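Local coordinates for Di-haem cytochrome c peroxidase family protein (Burkholderia thailandensis E264, PDB 6NX0) that carries two covalently bound c-type hemes, reaches an unusually stable bis-Fe(IV) state, and probably acts as a peroxidase in the cytochrome c peroxidase/MauG family, at residues I327-L335 with F381-T389; F396-P404 with P431-M442. One frame throughout, in Å; residues are numbered along the deposited sequence.

Contact 1: I327-L335 with F381-T389; sequences IAVPRNRAL and FMHNGVFDT. With HEC (heme c), chain C.
N332 and V386 mark the closest backbone approach, 5.0 Å between CA atoms; nearer the heme, V329 and M382 stand 7.6 Å apart, CA to CA. Both segments are irregular, each with one type I turn (N332-L335, M382-G385). Two asparagines join them in opposite directions. N384 ND2 donates to P330 O at 2.8 Å, which mainly sets its amide orientation, while N332 ND2 returns a nearly straight bond to N384 O (N-H...O 175°) and also binds P144 O. With its CG between backbone N and carbonyl carbon (chi1 61°), N384 turns its amide toward 327-335. Each OD1 accepts from the backbone N two residues on, A334 for N332 and V386 for N384, giving two Asx turns. One water accepts from N332 N and N384 ND2. Beside the polar bonds, P330 CD sits 3.6 Å from F387 CZ, and V386 CG1 lies over one face of the F387 ring. V329 straddles the next step: CG1 meets M382 SD at 3.7 Å, and CG2 leans on H383 CE1 and the propionate oxygen O2D. H383 grips that propionate twice, through ND1 to O2D at 2.6 Å and its backbone N to O1D, while M382 N binds O2A of the other propionate at 2.7 Å. M382 SD and CE lie against the macrocycle. This is the propionate-holding wall of the C-terminal heme c pocket.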
loop_
_atom_site.group_PDB
_atom_site.type_symbol
_atom_site.label_atom_id
_atom_site.label_comp_id
_atom_site.label_asym_id
_atom_site.label_seq_id
_atom_site.Cartn_x
_atom_site.Cartn_y
_atom_site.Cartn_z
ATOM N N ILE A 327 7.690 5.590 10.961
ATOM C CA ILE A 327 6.960 5.584 12.236
ATOM C C ILE A 327 7.334 4.398 13.125
ATOM O O ILE A 327 6.889 4.351 14.288
ATOM C CB ILE A 327 5.429 5.658 12.031
ATOM C CG1 ILE A 327 4.843 4.376 11.416
ATOM C CG2 ILE A 327 5.057 6.868 11.167
ATOM C CD1 ILE A 327 3.305 4.320 11.459
ATOM N N ALA A 328 8.148 3.451 12.625
ATOM C CA ALA A 328 8.761 2.407 13.450
ATOM C C ALA A 328 7.723 1.545 14.181
ATOM O O ALA A 328 7.768 1.367 15.399
ATOM C CB ALA A 328 9.741 3.028 14.450
ATOM N N VAL A 329 6.804 0.960 13.425
ATOM C CA VAL A 329 5.870 0.031 14.068
ATOM C C VAL A 329 6.621 -1.163 14.663
ATOM O O VAL A 329 7.758 -1.478 14.256
ATOM C CB VAL A 329 4.756 -0.439 13.115
ATOM C CG1 VAL A 329 3.998 0.734 12.547
ATOM C CG2 VAL A 329 5.311 -1.342 12.033
ATOM N N PRO A 330 6.035 -1.843 15.646
ATOM C CA PRO A 330 6.747 -2.928 16.329
ATOM C C PRO A 330 7.106 -4.077 15.401
ATOM O O PRO A 330 6.424 -4.353 14.412
ATOM C CB PRO A 330 5.756 -3.389 17.401
ATOM C CG PRO A 330 4.864 -2.185 17.618
ATOM C CD PRO A 330 4.732 -1.567 16.263
ATOM N N ARG A 331 8.193 -4.760 15.760
ATOM C CA ARG A 331 8.618 -5.944 15.029
ATOM C C ARG A 331 7.554 -7.033 15.093
ATOM O O ARG A 331 6.987 -7.325 16.154
ATOM C CB ARG A 331 9.925 -6.458 15.623
ATOM C CG ARG A 331 10.605 -7.589 14.826
ATOM C CD ARG A 331 11.955 -7.828 15.462
ATOM N NE ARG A 331 12.822 -8.836 14.854
ATOM C CZ ARG A 331 13.695 -8.594 13.884
ATOM N NH1 ARG A 331 13.765 -7.384 13.321
ATOM N NH2 ARG A 331 14.505 -9.564 13.458
ATOM N N ASN A 332 7.299 -7.656 13.946
ATOM C CA ASN A 332 6.443 -8.835 13.887
ATOM C C ASN A 332 7.350 -10.040 14.080
ATOM O O ASN A 332 8.038 -10.465 13.148
ATOM C CB ASN A 332 5.689 -8.914 12.565
ATOM C CG ASN A 332 4.783 -10.125 12.502
ATOM O OD1 ASN A 332 4.929 -11.049 13.296
ATOM N ND2 ASN A 332 3.849 -10.129 11.576
ATOM N N ARG A 333 7.369 -10.570 15.302
ATOM C CA ARG A 333 8.315 -11.617 15.637
ATOM C C ARG A 333 7.944 -12.954 15.010
ATOM O O ARG A 333 8.756 -13.896 15.072
ATOM C CB ARG A 333 8.429 -11.727 17.159
ATOM C CG ARG A 333 8.986 -10.448 17.800
ATOM C CD ARG A 333 8.804 -10.442 19.314
ATOM N NE ARG A 333 7.386 -10.572 19.635
ATOM C CZ ARG A 333 6.887 -10.796 20.846
ATOM N NH1 ARG A 333 7.688 -10.907 21.896
ATOM N NH2 ARG A 333 5.573 -10.903 20.999
ATOM N N ALA A 334 6.764 -13.058 14.409
ATOM C CA ALA A 334 6.339 -14.272 13.727
ATOM C C ALA A 334 6.664 -14.269 12.232
ATOM O O ALA A 334 6.394 -15.270 11.552
ATOM C CB ALA A 334 4.840 -14.498 13.942
ATOM N N LEU A 335 7.223 -13.190 11.687
ATOM C CA LEU A 335 7.643 -13.213 10.293
ATOM C C LEU A 335 8.902 -14.060 10.120
ATOM O O LEU A 335 9.865 -13.879 10.865
ATOM C CB LEU A 335 7.939 -11.809 9.781
ATOM C CG LEU A 335 6.797 -10.952 9.298
ATOM C CD1 LEU A 335 7.318 -9.563 8.949
ATOM C CD2 LEU A 335 6.125 -11.543 8.060
ATOM N N PHE A 381 -2.535 -5.222 9.799
ATOM C CA PHE A 381 -2.233 -3.823 9.533
ATOM C C PHE A 381 -0.738 -3.563 9.593
ATOM O O PHE A 381 0.005 -4.226 10.322
ATOM C CB PHE A 381 -2.961 -2.885 10.536
ATOM C CG PHE A 381 -4.443 -3.084 10.530
ATOM C CD1 PHE A 381 -5.259 -2.371 9.662
ATOM C CD2 PHE A 381 -5.008 -4.038 11.338
ATOM C CE1 PHE A 381 -6.629 -2.608 9.628
ATOM C CE2 PHE A 381 -6.358 -4.279 11.302
ATOM C CZ PHE A 381 -7.166 -3.575 10.444
ATOM N N MET A 382 -0.341 -2.530 8.848
ATOM C CA MET A 382 1.046 -2.101 8.649
ATOM C C MET A 382 1.804 -3.054 7.724
ATOM O O MET A 382 1.351 -4.170 7.417
ATOM C CB MET A 382 1.778 -1.945 9.989
ATOM C CG MET A 382 1.113 -1.014 10.974
ATOM S SD MET A 382 1.036 0.675 10.359
ATOM C CE MET A 382 0.246 1.545 11.724
ATOM N N HIS A 383 2.975 -2.598 7.273
ATOM C CA HIS A 383 3.758 -3.298 6.249
ATOM C C HIS A 383 4.142 -4.703 6.667
ATOM O O HIS A 383 4.416 -5.537 5.798
ATOM C CB HIS A 383 5.040 -2.501 5.915
ATOM C CG HIS A 383 6.125 -2.620 6.935
ATOM N ND1 HIS A 383 6.082 -1.961 8.145
ATOM C CD2 HIS A 383 7.290 -3.314 6.929
ATOM C CE1 HIS A 383 7.156 -2.264 8.847
ATOM N NE2 HIS A 383 7.905 -3.089 8.134
ATOM N N ASN A 384 4.212 -4.967 7.971
ATOM C CA ASN A 384 4.621 -6.257 8.502
ATOM C C ASN A 384 3.471 -7.026 9.130
ATOM O O ASN A 384 3.710 -8.079 9.736
ATOM C CB ASN A 384 5.735 -6.078 9.517
ATOM C CG ASN A 384 5.307 -5.242 10.710
ATOM O OD1 ASN A 384 4.196 -4.749 10.759
ATOM N ND2 ASN A 384 6.206 -5.087 11.677
ATOM N N GLY A 385 2.236 -6.535 9.001
ATOM C CA GLY A 385 1.092 -7.257 9.540
ATOM C C GLY A 385 1.053 -7.337 11.051
ATOM O O GLY A 385 0.360 -8.197 11.602
ATOM N N VAL A 386 1.795 -6.474 11.754
ATOM C CA VAL A 386 2.018 -6.697 13.183
ATOM C C VAL A 386 0.744 -6.547 14.008
ATOM O O VAL A 386 0.597 -7.233 15.028
ATOM C CB VAL A 386 3.135 -5.775 13.720
ATOM C CG1 VAL A 386 2.748 -4.288 13.755
ATOM C CG2 VAL A 386 3.558 -6.230 15.118
ATOM N N PHE A 387 -0.187 -5.689 13.600
ATOM C CA PHE A 387 -1.413 -5.464 14.363
ATOM C C PHE A 387 -2.569 -6.226 13.735
ATOM O O PHE A 387 -2.689 -6.272 12.510
ATOM C CB PHE A 387 -1.771 -3.981 14.410
ATOM C CG PHE A 387 -0.754 -3.135 15.101
ATOM C CD1 PHE A 387 -0.263 -3.490 16.354
ATOM C CD2 PHE A 387 -0.270 -1.998 14.501
ATOM C CE1 PHE A 387 0.689 -2.701 16.989
ATOM C CE2 PHE A 387 0.677 -1.215 15.145
ATOM C CZ PHE A 387 1.144 -1.573 16.375
ATOM N N ASP A 388 -3.429 -6.818 14.575
ATOM C CA ASP A 388 -4.587 -7.542 14.059
ATOM C C ASP A 388 -5.906 -6.829 14.316
ATOM O O ASP A 388 -6.951 -7.338 13.903
ATOM C CB ASP A 388 -4.647 -8.988 14.598
ATOM C CG ASP A 388 -4.902 -9.088 16.086
ATOM O OD1 ASP A 388 -5.023 -8.071 16.776
ATOM O OD2 ASP A 388 -4.986 -10.240 16.583
ATOM N N THR A 389 -5.886 -5.621 14.888
ATOM C CA THR A 389 -7.089 -4.810 14.980
ATOM C C THR A 389 -6.781 -3.385 14.574
ATOM O O THR A 389 -5.694 -2.874 14.847
ATOM C CB THR A 389 -7.694 -4.762 16.384
ATOM O OG1 THR A 389 -6.831 -4.021 17.243
ATOM C CG2 THR A 389 -7.910 -6.175 16.955
HETATM FE FE HEC C . -0.528 6.500 9.606
HETATM C CHA HEC C . 0.078 3.360 8.372
HETATM C CHB HEC C . -3.637 5.495 10.664
HETATM C CHC HEC C . -0.884 9.397 11.408
HETATM C CHD HEC C . 2.382 7.672 8.263
HETATM N NA HEC C . -1.596 4.779 9.481
HETATM C C1A HEC C . -1.161 3.612 8.881
HETATM C C2A HEC C . -2.174 2.616 9.111
HETATM C C3A HEC C . -3.234 3.231 9.649
HETATM C C4A HEC C . -2.891 4.609 9.901
HETATM C CMA HEC C . -4.522 2.586 10.154
HETATM C CAA HEC C . -2.129 1.166 8.577
HETATM C CBA HEC C . -2.729 1.074 7.184
HETATM C CGA HEC C . -2.620 -0.278 6.522
HETATM O O1A HEC C . -2.962 -0.318 5.301
HETATM O O2A HEC C . -1.957 -1.209 7.060
HETATM N NB HEC C . -1.963 7.311 10.770
HETATM C C1B HEC C . -3.212 6.742 11.035
HETATM C C2B HEC C . -3.950 7.648 11.894
HETATM C C3B HEC C . -3.182 8.700 12.168
HETATM C C4B HEC C . -1.940 8.525 11.426
HETATM C CMB HEC C . -5.415 7.407 12.342
HETATM C CAB HEC C . -3.452 9.882 13.134
HETATM C CBB HEC C . -3.674 9.364 14.573
HETATM N NC HEC C . 0.498 8.233 9.742
HETATM C C1C HEC C . 0.214 9.276 10.601
HETATM C C2C HEC C . 1.252 10.257 10.448
HETATM C C3C HEC C . 2.105 9.831 9.508
HETATM C C4C HEC C . 1.671 8.526 9.067
HETATM C CMC HEC C . 1.219 11.598 11.215
HETATM C CAC HEC C . 3.220 10.642 8.828
HETATM C CBC HEC C . 4.268 11.013 9.898
HETATM N ND HEC C . 0.919 5.672 8.474
HETATM C C1D HEC C . 2.061 6.357 8.044
HETATM C C2D HEC C . 2.967 5.398 7.483
HETATM C C3D HEC C . 2.319 4.073 7.593
HETATM C C4D HEC C . 1.026 4.318 8.171
HETATM C CMD HEC C . 4.347 5.656 6.887
HETATM C CAD HEC C . 2.910 2.722 7.167
HETATM C CBD HEC C . 3.764 2.205 8.309
HETATM C CGD HEC C . 4.071 0.739 8.139
HETATM O O1D HEC C . 3.453 0.089 7.260
HETATM O O2D HEC C . 4.810 0.193 9.010
HETATM O O HOH W 1 8.724 -6.626 11.397
#

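Contact 2: F396-P404 with P431-M442; sequences FYNTRSTDP and PMNRRPGTPPAM. With HEC (heme c), chain C; NO3 (nitrate ion), chain F.
N398 and M442 are paired through both ends of one amide. N398 OD1 accepts from M442 N at 2.9 Å, and ND2 donates to M442 O (N-H...O 159°), lying above the plane of that carbonyl. CG anti to the backbone N (chi1 -163°) carries the amide across to M442, with P440 CB resting on N398 O and OD1. Two waters serve the backbone: one donates to Y397 O and P431 O and accepts from S401 N; the other donates to N398 O and P431 O and accepts from A441 N. P431 O thus receives two water hydrogens. Y397, on helix 390-399, is the axial ligand of heme c, its OH 2.0 Å from iron with H305 on the opposite side, the His/Tyr ligation known from MauG. One face of the phenol ring is turned to the heme near C4B, and M432 SD stands 3.9 Å from Y397 CD1, an oblique Met-aromatic contact. M432 CB in turn lies over a face of the R400 guanidinium, 3.5 Å from NH2; NH1 donates to I327 O and NH2 to N426 O. Farther out, S401 OG donates to R434 O at 2.7 Å, beside T402 CG2. R434 NH1 binds P439 O at 2.9 Å, its guanidinium face covering A441 CA. At the surface, R435 NE and NH2 hold a nitrate, probably from the crystallisation liquor.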
loop_
_atom_site.group_PDB
_atom_site.type_symbol
_atom_site.label_atom_id
_atom_site.label_comp_id
_atom_site.label_asym_id
_atom_site.label_seq_id
_atom_site.Cartn_x
_atom_site.Cartn_y
_atom_site.Cartn_z
ATOM N N PHE A 396 -1.489 2.936 18.575
ATOM C CA PHE A 396 -0.032 2.973 18.501
ATOM C C PHE A 396 0.477 4.409 18.400
ATOM O O PHE A 396 1.459 4.773 19.047
ATOM C CB PHE A 396 0.424 2.140 17.293
ATOM C CG PHE A 396 1.866 2.336 16.905
ATOM C CD1 PHE A 396 2.877 1.723 17.627
ATOM C CD2 PHE A 396 2.205 3.151 15.820
ATOM C CE1 PHE A 396 4.200 1.909 17.269
ATOM C CE2 PHE A 396 3.541 3.330 15.485
ATOM C CZ PHE A 396 4.507 2.715 16.200
ATOM N N TYR A 397 -0.166 5.227 17.574
ATOM C CA TYR A 397 0.275 6.611 17.416
ATOM C C TYR A 397 0.204 7.371 18.721
ATOM O O TYR A 397 1.052 8.231 18.985
ATOM C CB TYR A 397 -0.565 7.329 16.378
ATOM C CG TYR A 397 -0.300 6.868 14.978
ATOM C CD1 TYR A 397 0.756 7.400 14.247
ATOM C CD2 TYR A 397 -1.107 5.914 14.377
ATOM C CE1 TYR A 397 0.994 6.987 12.954
ATOM C CE2 TYR A 397 -0.880 5.500 13.080
ATOM C CZ TYR A 397 0.177 6.035 12.382
ATOM O OH TYR A 397 0.423 5.654 11.105
ATOM N N ASN A 398 -0.789 7.066 19.547
ATOM C CA ASN A 398 -0.999 7.871 20.739
ATOM C C ASN A 398 0.039 7.604 21.827
ATOM O O ASN A 398 0.408 8.532 22.562
ATOM C CB ASN A 398 -2.403 7.621 21.283
ATOM C CG ASN A 398 -2.850 8.684 22.246
ATOM O OD1 ASN A 398 -2.526 9.865 22.087
ATOM N ND2 ASN A 398 -3.617 8.271 23.265
ATOM N N THR A 399 0.504 6.357 21.998
ATOM C CA THR A 399 1.396 6.065 23.114
ATOM C C THR A 399 2.703 5.378 22.708
ATOM O O THR A 399 3.432 4.906 23.581
ATOM C CB THR A 399 0.681 5.253 24.211
ATOM O OG1 THR A 399 0.190 3.996 23.725
ATOM C CG2 THR A 399 -0.476 6.059 24.802
ATOM N N ARG A 400 3.036 5.318 21.410
ATOM C CA ARG A 400 4.364 4.859 21.003
ATOM C C ARG A 400 5.460 5.577 21.783
ATOM O O ARG A 400 6.400 4.951 22.288
ATOM C CB ARG A 400 4.567 5.101 19.495
ATOM C CG ARG A 400 5.897 4.534 18.957
ATOM C CD ARG A 400 6.360 5.179 17.639
ATOM N NE ARG A 400 7.056 6.422 17.885
ATOM C CZ ARG A 400 7.529 7.219 16.943
ATOM N NH1 ARG A 400 7.405 6.922 15.660
ATOM N NH2 ARG A 400 8.141 8.329 17.294
ATOM N N SER A 401 5.347 6.904 21.876
ATOM C CA SER A 401 6.402 7.726 22.460
ATOM C C SER A 401 6.307 7.808 23.978
ATOM O O SER A 401 7.346 7.887 24.650
ATOM C CB SER A 401 6.355 9.134 21.859
ATOM O OG SER A 401 5.150 9.820 22.174
ATOM N N THR A 402 5.090 7.790 24.528
ATOM C CA THR A 402 4.914 7.915 25.973
ATOM C C THR A 402 5.047 6.581 26.699
ATOM O O THR A 402 5.373 6.569 27.892
ATOM C CB THR A 402 3.543 8.532 26.296
ATOM O OG1 THR A 402 2.505 7.681 25.793
ATOM C CG2 THR A 402 3.406 9.910 25.692
ATOM N N ASP A 403 4.821 5.457 26.008
ATOM C CA ASP A 403 4.820 4.132 26.628
ATOM C C ASP A 403 5.431 3.133 25.655
ATOM O O ASP A 403 4.773 2.178 25.222
ATOM C CB ASP A 403 3.401 3.731 27.013
ATOM C CG ASP A 403 3.353 2.482 27.896
ATOM O OD1 ASP A 403 4.428 1.963 28.288
ATOM O OD2 ASP A 403 2.223 2.019 28.181
ATOM N N PRO A 404 6.705 3.314 25.300
ATOM C CA PRO A 404 7.322 2.383 24.337
ATOM C C PRO A 404 7.267 0.934 24.774
ATOM O O PRO A 404 7.138 0.056 23.910
ATOM C CB PRO A 404 8.767 2.893 24.221
ATOM C CG PRO A 404 8.969 3.791 25.428
ATOM C CD PRO A 404 7.643 4.375 25.711
ATOM N N PRO A 431 1.294 12.803 16.934
ATOM C CA PRO A 431 1.324 12.651 18.391
ATOM C C PRO A 431 2.503 11.819 18.895
ATOM O O PRO A 431 2.542 11.433 20.043
ATOM C CB PRO A 431 -0.015 11.955 18.676
ATOM C CG PRO A 431 -0.165 11.045 17.486
ATOM C CD PRO A 431 0.411 11.795 16.311
ATOM N N MET A 432 3.488 11.585 18.026
ATOM C CA MET A 432 4.628 10.727 18.342
ATOM C C MET A 432 5.806 11.508 18.932
ATOM O O MET A 432 6.958 11.043 18.856
ATOM C CB MET A 432 5.073 9.984 17.085
ATOM C CG MET A 432 3.983 9.145 16.401
ATOM S SD MET A 432 4.427 8.531 14.720
ATOM C CE MET A 432 5.482 9.819 14.087
ATOM N N ASN A 433 5.541 12.670 19.537
ATOM C CA ASN A 433 6.583 13.600 19.974
ATOM C C ASN A 433 6.495 13.912 21.466
ATOM O O ASN A 433 6.948 14.972 21.912
ATOM C CB ASN A 433 6.520 14.896 19.161
ATOM C CG ASN A 433 5.160 15.595 19.247
ATOM O OD1 ASN A 433 4.210 15.069 19.825
ATOM N ND2 ASN A 433 5.067 16.777 18.647
ATOM N N ARG A 434 5.914 13.009 22.250
ATOM C CA ARG A 434 5.723 13.204 23.686
ATOM C C ARG A 434 6.517 12.169 24.461
ATOM O O ARG A 434 6.269 10.962 24.339
ATOM C CB ARG A 434 4.250 13.115 24.043
ATOM C CG ARG A 434 3.441 14.138 23.309
ATOM C CD ARG A 434 2.059 14.233 23.871
ATOM N NE ARG A 434 1.373 15.388 23.318
ATOM C CZ ARG A 434 0.536 16.157 24.003
ATOM N NH1 ARG A 434 0.291 15.918 25.283
ATOM N NH2 ARG A 434 -0.042 17.166 23.398
ATOM N N ARG A 435 7.445 12.640 25.280
ATOM C CA ARG A 435 8.326 11.750 25.999
ATOM C C ARG A 435 7.563 11.028 27.102
ATOM O O ARG A 435 6.505 11.486 27.544
ATOM C CB ARG A 435 9.493 12.530 26.597
ATOM C CG ARG A 435 10.235 13.378 25.575
ATOM C CD ARG A 435 11.538 14.003 26.119
ATOM N NE ARG A 435 12.091 14.900 25.107
ATOM C CZ ARG A 435 12.939 14.533 24.147
ATOM N NH1 ARG A 435 13.392 13.280 24.070
ATOM N NH2 ARG A 435 13.345 15.433 23.259
ATOM N N PRO A 436 8.086 9.896 27.568
ATOM C CA PRO A 436 7.498 9.251 28.746
ATOM C C PRO A 436 7.365 10.245 29.892
ATOM O O PRO A 436 8.231 11.096 30.105
ATOM C CB PRO A 436 8.492 8.132 29.066
ATOM C CG PRO A 436 9.178 7.847 27.788
ATOM C CD PRO A 436 9.231 9.143 27.029
ATOM N N GLY A 437 6.248 10.150 30.613
ATOM C CA GLY A 437 5.935 11.078 31.675
ATOM C C GLY A 437 5.076 12.250 31.254
ATOM O O GLY A 437 4.475 12.906 32.113
ATOM N N THR A 438 5.020 12.543 29.966
ATOM C CA THR A 438 4.069 13.482 29.410
ATOM C C THR A 438 2.767 12.747 29.110
ATOM O O THR A 438 2.798 11.583 28.691
ATOM C CB THR A 438 4.617 14.109 28.123
ATOM O OG1 THR A 438 5.840 14.808 28.402
ATOM C CG2 THR A 438 3.607 15.089 27.492
ATOM N N PRO A 439 1.610 13.371 29.317
ATOM C CA PRO A 439 0.370 12.734 28.897
ATOM C C PRO A 439 0.368 12.559 27.396
ATOM O O PRO A 439 0.921 13.395 26.659
ATOM C CB PRO A 439 -0.711 13.731 29.342
ATOM C CG PRO A 439 -0.029 14.716 30.215
ATOM C CD PRO A 439 1.384 14.745 29.791
ATOM N N PRO A 440 -0.256 11.500 26.892
ATOM C CA PRO A 440 -0.431 11.393 25.444
ATOM C C PRO A 440 -1.337 12.487 24.902
ATOM O O PRO A 440 -2.133 13.107 25.623
ATOM C CB PRO A 440 -1.052 10.002 25.262
ATOM C CG PRO A 440 -1.641 9.668 26.563
ATOM C CD PRO A 440 -0.789 10.326 27.595
ATOM N N ALA A 441 -1.218 12.714 23.590
ATOM C CA ALA A 441 -1.978 13.773 22.934
ATOM C C ALA A 441 -3.486 13.541 23.003
ATOM O O ALA A 441 -4.254 14.509 23.026
ATOM C CB ALA A 441 -1.548 13.913 21.475
ATOM N N MET A 442 -3.930 12.277 23.007
ATOM C CA MET A 442 -5.339 11.924 22.886
ATOM C C MET A 442 -5.792 11.028 24.032
ATOM O O MET A 442 -4.995 10.340 24.674
ATOM C CB MET A 442 -5.590 11.224 21.557
ATOM C CG MET A 442 -5.517 12.152 20.394
ATOM S SD MET A 442 -5.847 11.361 18.835
ATOM C CE MET A 442 -4.377 10.398 18.620
HETATM FE FE HEC C . -0.528 6.500 9.606
HETATM C CHA HEC C . 0.078 3.360 8.372
HETATM C CHB HEC C . -3.637 5.495 10.664
HETATM C CHC HEC C . -0.884 9.397 11.408
HETATM C CHD HEC C . 2.382 7.672 8.263
HETATM N NA HEC C . -1.596 4.779 9.481
HETATM C C1A HEC C . -1.161 3.612 8.881
HETATM C C2A HEC C . -2.174 2.616 9.111
HETATM C C3A HEC C . -3.234 3.231 9.649
HETATM C C4A HEC C . -2.891 4.609 9.901
HETATM C CMA HEC C . -4.522 2.586 10.154
HETATM C CAA HEC C . -2.129 1.166 8.577
HETATM C CBA HEC C . -2.729 1.074 7.184
HETATM C CGA HEC C . -2.620 -0.278 6.522
HETATM O O1A HEC C . -2.962 -0.318 5.301
HETATM O O2A HEC C . -1.957 -1.209 7.060
HETATM N NB HEC C . -1.963 7.311 10.770
HETATM C C1B HEC C . -3.212 6.742 11.035
HETATM C C2B HEC C . -3.950 7.648 11.894
HETATM C C3B HEC C . -3.182 8.700 12.168
HETATM C C4B HEC C . -1.940 8.525 11.426
HETATM C CMB HEC C . -5.415 7.407 12.342
HETATM C CAB HEC C . -3.452 9.882 13.134
HETATM C CBB HEC C . -3.674 9.364 14.573
HETATM N NC HEC C . 0.498 8.233 9.742
HETATM C C1C HEC C . 0.214 9.276 10.601
HETATM C C2C HEC C . 1.252 10.257 10.448
HETATM C C3C HEC C . 2.105 9.831 9.508
HETATM C C4C HEC C . 1.671 8.526 9.067
HETATM C CMC HEC C . 1.219 11.598 11.215
HETATM C CAC HEC C . 3.220 10.642 8.828
HETATM C CBC HEC C . 4.268 11.013 9.898
HETATM N ND HEC C . 0.919 5.672 8.474
HETATM C C1D HEC C . 2.061 6.357 8.044
HETATM C C2D HEC C . 2.967 5.398 7.483
HETATM C C3D HEC C . 2.319 4.073 7.593
HETATM C C4D HEC C . 1.026 4.318 8.171
HETATM C CMD HEC C . 4.347 5.656 6.887
HETATM C CAD HEC C . 2.910 2.722 7.167
HETATM C CBD HEC C . 3.764 2.205 8.309
HETATM C CGD HEC C . 4.071 0.739 8.139
HETATM O O1D HEC C . 3.453 0.089 7.260
HETATM O O2D HEC C . 4.810 0.193 9.010
HETATM N N NO3 F . 12.631 18.649 24.605
HETATM O O1 NO3 F . 12.714 19.873 24.931
HETATM O O2 NO3 F . 13.268 18.209 23.603
HETATM O O3 NO3 F . 11.915 17.852 25.286
HETATM O O HOH W 2 3.227 8.459 20.711
HETATM O O HOH W 3 0.782 11.238 22.259
#

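Following the chain, segment 327-335 leaves strand 324-325, and contact 1 closes when 381-389 returns after helix 348-354, the C349-C364 disulfide and strand 367-368. Helix 390-399 then follows at once, and contact 2 closes the loop of residues 405-430, which helix 404-407 opens, just before helix 444-455. The two closures run in series and neither cross nor nest. They meet where I327 reaches R400, and I327 CD1 packs 3.2 Å from Y397 OH. Together they tie the loop after strand 324-325, the loop before helix 390-399, that helix, and the loop before helix 444-455 round one heme; the centres of the two contacts are about 18 Å apart.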